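Local atomic coordinates of GTPase-activating protein GYP1 (Saccharomyces cerevisiae, PDB entry 1FKM), a protein that stimulates GTP hydrolysis by Ypt/Rab GTPases, supplying catalytic arginine and glutamine fingers in trans and negatively regulating Ypt1 at the Golgi and Ypt7 at the vacuole. Residues 114-119 with 135-140; 42-47 with 179-184. All coordinates share one frame; numbering follows the deposited sequence.

Contact 1. Residues 114-119 with 135-140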
# COMPACT_ATOMS: atom_id res chain seq x y z
N GLN A 114 -11.84 -1.63 -11.21
CA GLN A 114 -13.21 -1.12 -11.05
C GLN A 114 -14.02 -2.09 -10.18
O GLN A 114 -14.70 -1.68 -9.24
CB GLN A 114 -13.85 -0.97 -12.43
CG GLN A 114 -15.35 -0.64 -12.46
CD GLN A 114 -15.66 0.80 -12.09
OE1 GLN A 114 -14.94 1.73 -12.48
NE2 GLN A 114 -16.75 1.01 -11.36
N ARG A 115 -13.94 -3.38 -10.51
CA ARG A 115 -14.69 -4.40 -9.76
C ARG A 115 -14.20 -4.53 -8.32
O ARG A 115 -15.00 -4.63 -7.38
CB ARG A 115 -14.58 -5.76 -10.46
CG ARG A 115 -15.29 -5.83 -11.81
CD ARG A 115 -15.31 -7.26 -12.34
NE ARG A 115 -14.04 -7.70 -12.90
CZ ARG A 115 -13.67 -7.54 -14.17
NH1 ARG A 115 -14.50 -6.94 -15.03
NH2 ARG A 115 -12.50 -7.98 -14.59
N ILE A 116 -12.88 -4.54 -8.14
CA ILE A 116 -12.31 -4.64 -6.80
C ILE A 116 -12.75 -3.50 -5.90
O ILE A 116 -13.23 -3.71 -4.78
CB ILE A 116 -10.76 -4.65 -6.86
CG1 ILE A 116 -10.28 -5.92 -7.56
CG2 ILE A 116 -10.19 -4.55 -5.46
CD1 ILE A 116 -8.78 -5.92 -7.90
N LEU A 117 -12.61 -2.27 -6.39
CA LEU A 117 -12.98 -1.11 -5.60
C LEU A 117 -14.48 -1.02 -5.38
O LEU A 117 -14.93 -0.59 -4.32
CB LEU A 117 -12.48 0.17 -6.27
CG LEU A 117 -10.95 0.27 -6.36
CD1 LEU A 117 -10.56 1.54 -7.10
CD2 LEU A 117 -10.35 0.26 -4.96
N TYR A 118 -15.25 -1.42 -6.39
CA TYR A 118 -16.70 -1.37 -6.28
C TYR A 118 -17.17 -2.30 -5.17
O TYR A 118 -17.98 -1.91 -4.32
CB TYR A 118 -17.34 -1.78 -7.61
CG TYR A 118 -18.85 -1.80 -7.56
CD1 TYR A 118 -19.59 -0.63 -7.39
CD2 TYR A 118 -19.55 -3.01 -7.68
CE1 TYR A 118 -20.98 -0.65 -7.34
CE2 TYR A 118 -20.94 -3.04 -7.63
CZ TYR A 118 -21.65 -1.86 -7.46
OH TYR A 118 -23.03 -1.90 -7.38
N LEU A 119 -16.66 -3.53 -5.17
CA LEU A 119 -17.05 -4.50 -4.15
C LEU A 119 -16.68 -4.02 -2.75
O LEU A 119 -17.47 -4.16 -1.81
CB LEU A 119 -16.41 -5.86 -4.42
CG LEU A 119 -16.83 -6.96 -3.43
CD1 LEU A 119 -18.35 -7.11 -3.45
CD2 LEU A 119 -16.15 -8.27 -3.79
N ASP A 135 -5.46 4.35 -4.99
CA ASP A 135 -4.01 4.29 -4.99
C ASP A 135 -3.54 3.08 -4.19
O ASP A 135 -2.68 2.32 -4.64
CB ASP A 135 -3.41 5.56 -4.36
CG ASP A 135 -3.70 6.81 -5.16
OD1 ASP A 135 -3.28 6.87 -6.34
OD2 ASP A 135 -4.34 7.73 -4.61
N LEU A 136 -4.12 2.90 -3.00
CA LEU A 136 -3.73 1.81 -2.11
C LEU A 136 -3.88 0.40 -2.65
O LEU A 136 -3.16 -0.50 -2.24
CB LEU A 136 -4.50 1.90 -0.78
CG LEU A 136 -4.17 3.10 0.10
CD1 LEU A 136 -4.95 3.00 1.40
CD2 LEU A 136 -2.68 3.14 0.38
N VAL A 137 -4.82 0.21 -3.57
CA VAL A 137 -5.04 -1.11 -4.13
C VAL A 137 -3.94 -1.52 -5.13
O VAL A 137 -3.65 -2.71 -5.28
CB VAL A 137 -6.42 -1.20 -4.85
CG1 VAL A 137 -6.41 -0.36 -6.13
CG2 VAL A 137 -6.77 -2.65 -5.17
N THR A 138 -3.30 -0.53 -5.77
CA THR A 138 -2.31 -0.84 -6.81
C THR A 138 -1.04 -1.61 -6.45
O THR A 138 -0.60 -2.47 -7.23
CB THR A 138 -1.97 0.44 -7.64
OG1 THR A 138 -1.34 1.43 -6.82
CG2 THR A 138 -3.25 1.02 -8.22
N PRO A 139 -0.41 -1.34 -5.28
CA PRO A 139 0.80 -2.10 -4.95
C PRO A 139 0.48 -3.59 -4.82
O PRO A 139 1.30 -4.45 -5.19
CB PRO A 139 1.26 -1.49 -3.63
CG PRO A 139 0.79 -0.05 -3.76
CD PRO A 139 -0.60 -0.22 -4.33
N PHE A 140 -0.70 -3.90 -4.28
CA PHE A 140 -1.13 -5.29 -4.13
C PHE A 140 -1.39 -5.89 -5.50
O PHE A 140 -0.91 -6.99 -5.80
CB PHE A 140 -2.45 -5.36 -3.34
CG PHE A 140 -2.29 -5.20 -1.86
CD1 PHE A 140 -1.40 -6.01 -1.15
CD2 PHE A 140 -3.04 -4.26 -1.16
CE1 PHE A 140 -1.27 -5.88 0.23
CE2 PHE A 140 -2.92 -4.13 0.22
CZ PHE A 140 -2.03 -4.93 0.91
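Where Val137 meets Ile116 and Leu117, no flat group takes part: the rings of both segments look to other neighbours, Tyr118 packing edge-to-face with Trp87 and Phe140 edge-to-face with Trp254. The touching is carried mainly by methyl groups. Val137 offers its two branches to two different residues of helix 107-123. Its CG2, anti to the backbone N, meets CG2 of Ile116 at 3.9 Å. Its CG1, held between the backbone N and the carbonyl carbon (chi1 70°), lies 4.2 Å from CD2 of Leu117. A valine suits this place because its short fork reaches both partners, although the CA atoms of Leu117 and Val137 stand 8.1 Å apart. Leucine suits the other side, since its longer arm carries CD2 toward Val137 from a CB that does not itself point there, while the beta branch of Ile116 sets CG2 close to its own backbone, facing Val137. Thr178 of helix 168-186 touches both Ile116 and Val137.

Just beyond Val137, helix 133-145 is kinked. Pro139 has no N-H to give to Asp135 O, and Thr138 takes up that acceptor instead: its OG1 donates to Asp135 O at 2.7 Å, in the carbonyl plane, while its N reaches the same oxygen at 3.1 Å. The threonine hydroxyl thus helps satisfy a buried carbonyl at the proline.

The pair of helices lies in the TBC (Rab-GAP) domain that also carries the fingers Arg96 and Gln131. With only 109 Å² buried and apolar carbons alone in touch, the direct contact has little directional character and rests on shape and exclusion of water.

Contact 2. Residues 42-47 with 179-184; sequences VWKLLI and FWCLTK
Ile47 wedges its side chain against Cys181 and Lys184 on the flank of helix 168-186. Its CG2 lies 3.9 Å from SG of Cys181, while CG1, anti to the backbone N (chi1 -159°), packs 3.8 Å from CB of Lys184. The extended chain carries CD1 on to Cys181 O at 3.1 Å, an unusually short and possibly strained approach. Isoleucine suits the site because its CG2 branch fills the space by the sulfur while its CG1-CD1 arm runs on between Lys184 CB and the carbonyl of Cys181; cysteine, small and apolar enough for a buried place, fits against the Ile47 methyl. Lys184 lends only the apolar start of its chain; a bend at chi2 (-68°) helps lead the rest away. Lys44 also flanks the sulfur, with its CG 4.3 Å from Cys181 SG. Replacing Ile47 by alanine is likely to open a gap beside Cys181 SG and Lys184 CB.

This meeting joins two helices distant in sequence, 39-46 and 168-186, within the all-helical TBC domain. Further out, Lys44 stretches its nearly straight chain to a salt bridge with Asp177 and a cation-pi contact with Phe144, which also touches Cys181. On helix 168-186, Phe179 O accepts from Thr183 N and, at 2.8 Å, from Thr183 OG1, bonds that span and probably stiffen the turn carrying Cys181.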
# COMPACT_ATOMS: atom_id res chain seq x y z
N VAL A 42 4.65 -14.16 0.30
CA VAL A 42 4.99 -13.55 1.58
C VAL A 42 4.05 -12.41 1.98
O VAL A 42 3.68 -12.30 3.14
CB VAL A 42 6.46 -13.06 1.60
CG1 VAL A 42 6.78 -12.41 2.95
CG2 VAL A 42 7.39 -14.24 1.36
N TRP A 43 3.67 -11.56 1.02
CA TRP A 43 2.75 -10.48 1.35
C TRP A 43 1.41 -11.04 1.82
O TRP A 43 0.81 -10.54 2.76
CB TRP A 43 2.53 -9.58 0.13
CG TRP A 43 3.57 -8.51 -0.04
CD1 TRP A 43 4.88 -8.54 0.38
CD2 TRP A 43 3.40 -7.26 -0.72
NE1 TRP A 43 5.53 -7.39 -0.01
CE2 TRP A 43 4.64 -6.59 -0.69
CE3 TRP A 43 2.31 -6.64 -1.36
CZ2 TRP A 43 4.83 -5.33 -1.27
CZ3 TRP A 43 2.50 -5.38 -1.94
CH2 TRP A 43 3.75 -4.75 -1.89
N LYS A 44 0.93 -12.09 1.15
CA LYS A 44 -0.35 -12.69 1.53
C LYS A 44 -0.27 -13.33 2.91
O LYS A 44 -1.23 -13.29 3.68
CB LYS A 44 -0.78 -13.71 0.48
CG LYS A 44 -1.07 -13.08 -0.88
CD LYS A 44 -1.41 -14.12 -1.93
CE LYS A 44 -1.45 -13.49 -3.33
NZ LYS A 44 -1.67 -14.51 -4.40
N LEU A 45 0.89 -13.90 3.25
CA LEU A 45 1.07 -14.51 4.56
C LEU A 45 1.16 -13.44 5.65
O LEU A 45 0.52 -13.55 6.69
CB LEU A 45 2.34 -15.37 4.59
CG LEU A 45 2.31 -16.71 3.84
CD1 LEU A 45 3.73 -17.25 3.70
CD2 LEU A 45 1.42 -17.70 4.59
N LEU A 46 1.94 -12.39 5.40
CA LEU A 46 2.11 -11.34 6.40
C LEU A 46 0.86 -10.53 6.70
O LEU A 46 0.65 -10.11 7.84
CB LEU A 46 3.24 -10.39 5.98
CG LEU A 46 4.64 -11.00 5.93
CD1 LEU A 46 5.64 -9.99 5.36
CD2 LEU A 46 5.05 -11.44 7.34
N ILE A 47 0.02 -10.30 5.70
CA ILE A 47 -1.18 -9.51 5.90
C ILE A 47 -2.32 -10.34 6.52
O ILE A 47 -3.39 -9.80 6.84
CB ILE A 47 -1.64 -8.85 4.57
CG1 ILE A 47 -2.54 -7.65 4.88
CG2 ILE A 47 -2.37 -9.87 3.69
CD1 ILE A 47 -2.90 -6.83 3.67
N PHE A 179 -8.49 -7.99 -3.67
CA PHE A 179 -9.63 -7.50 -2.90
C PHE A 179 -9.56 -7.87 -1.41
O PHE A 179 -9.75 -7.01 -0.53
CB PHE A 179 -10.93 -8.07 -3.48
CG PHE A 179 -12.12 -7.88 -2.59
CD1 PHE A 179 -12.72 -6.63 -2.44
CD2 PHE A 179 -12.63 -8.96 -1.85
CE1 PHE A 179 -13.80 -6.45 -1.58
CE2 PHE A 179 -13.71 -8.79 -0.98
CZ PHE A 179 -14.29 -7.53 -0.84
N TRP A 180 -9.32 -9.14 -1.11
CA TRP A 180 -9.25 -9.57 0.28
C TRP A 180 -8.06 -8.97 1.02
O TRP A 180 -8.13 -8.71 2.22
CB TRP A 180 -9.20 -11.10 0.38
CG TRP A 180 -10.47 -11.77 -0.05
CD1 TRP A 180 -10.64 -12.61 -1.11
CD2 TRP A 180 -11.76 -11.66 0.58
NE1 TRP A 180 -11.95 -13.03 -1.18
CE2 TRP A 180 -12.65 -12.46 -0.16
CE3 TRP A 180 -12.23 -10.96 1.70
CZ2 TRP A 180 -14.01 -12.58 0.18
CZ3 TRP A 180 -13.58 -11.08 2.04
CH2 TRP A 180 -14.45 -11.89 1.28
N CYS A 181 -6.95 -8.77 0.31
CA CYS A 181 -5.78 -8.18 0.94
C CYS A 181 -5.98 -6.68 1.14
O CYS A 181 -5.56 -6.13 2.15
CB CYS A 181 -4.52 -8.47 0.12
SG CYS A 181 -4.04 -10.23 0.22
N LEU A 182 -6.63 -6.03 0.18
CA LEU A 182 -6.92 -4.60 0.31
C LEU A 182 -7.82 -4.46 1.53
O LEU A 182 -7.68 -3.54 2.34
CB LEU A 182 -7.67 -4.07 -0.91
CG LEU A 182 -8.22 -2.64 -0.78
CD1 LEU A 182 -7.06 -1.65 -0.65
CD2 LEU A 182 -9.07 -2.30 -1.99
N THR A 183 -8.78 -5.38 1.64
CA THR A 183 -9.72 -5.36 2.75
C THR A 183 -8.99 -5.50 4.09
O THR A 183 -9.26 -4.75 5.03
CB THR A 183 -10.77 -6.48 2.60
OG1 THR A 183 -11.56 -6.23 1.43
CG2 THR A 183 -11.70 -6.53 3.82
N LYS A 184 -8.05 -6.44 4.17
CA LYS A 184 -7.28 -6.65 5.40
C LYS A 184 -6.46 -5.42 5.76
O LYS A 184 -6.34 -5.08 6.93
CB LYS A 184 -6.34 -7.86 5.25
CG LYS A 184 -7.01 -9.22 5.37
CD LYS A 184 -7.50 -9.46 6.80
CE LYS A 184 -8.17 -10.82 6.93
NZ LYS A 184 -8.71 -11.03 8.31

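The two contacts lie with centres about 13 Å apart and meet directly, so they belong to one continuous core. Phe140 of contact 1 sets its ring atom CZ 3.5 Å from CD1 of Ile47 in contact 2, and Leu119 CD2 reaches Phe179 CZ at 3.6 Å. Helix 133-145 also meets Trp43, whose CZ3 is 3.6 Å from Pro139 O. In sequence, both segments of contact 1 fall between the two of contact 2. Their distance from the finger residues differs: the side chain of Leu117 is about 9 Å from that of the glutamine finger Gln131 and about 11 Å from that of the arginine finger Arg96, whereas contact 2 lies away from both.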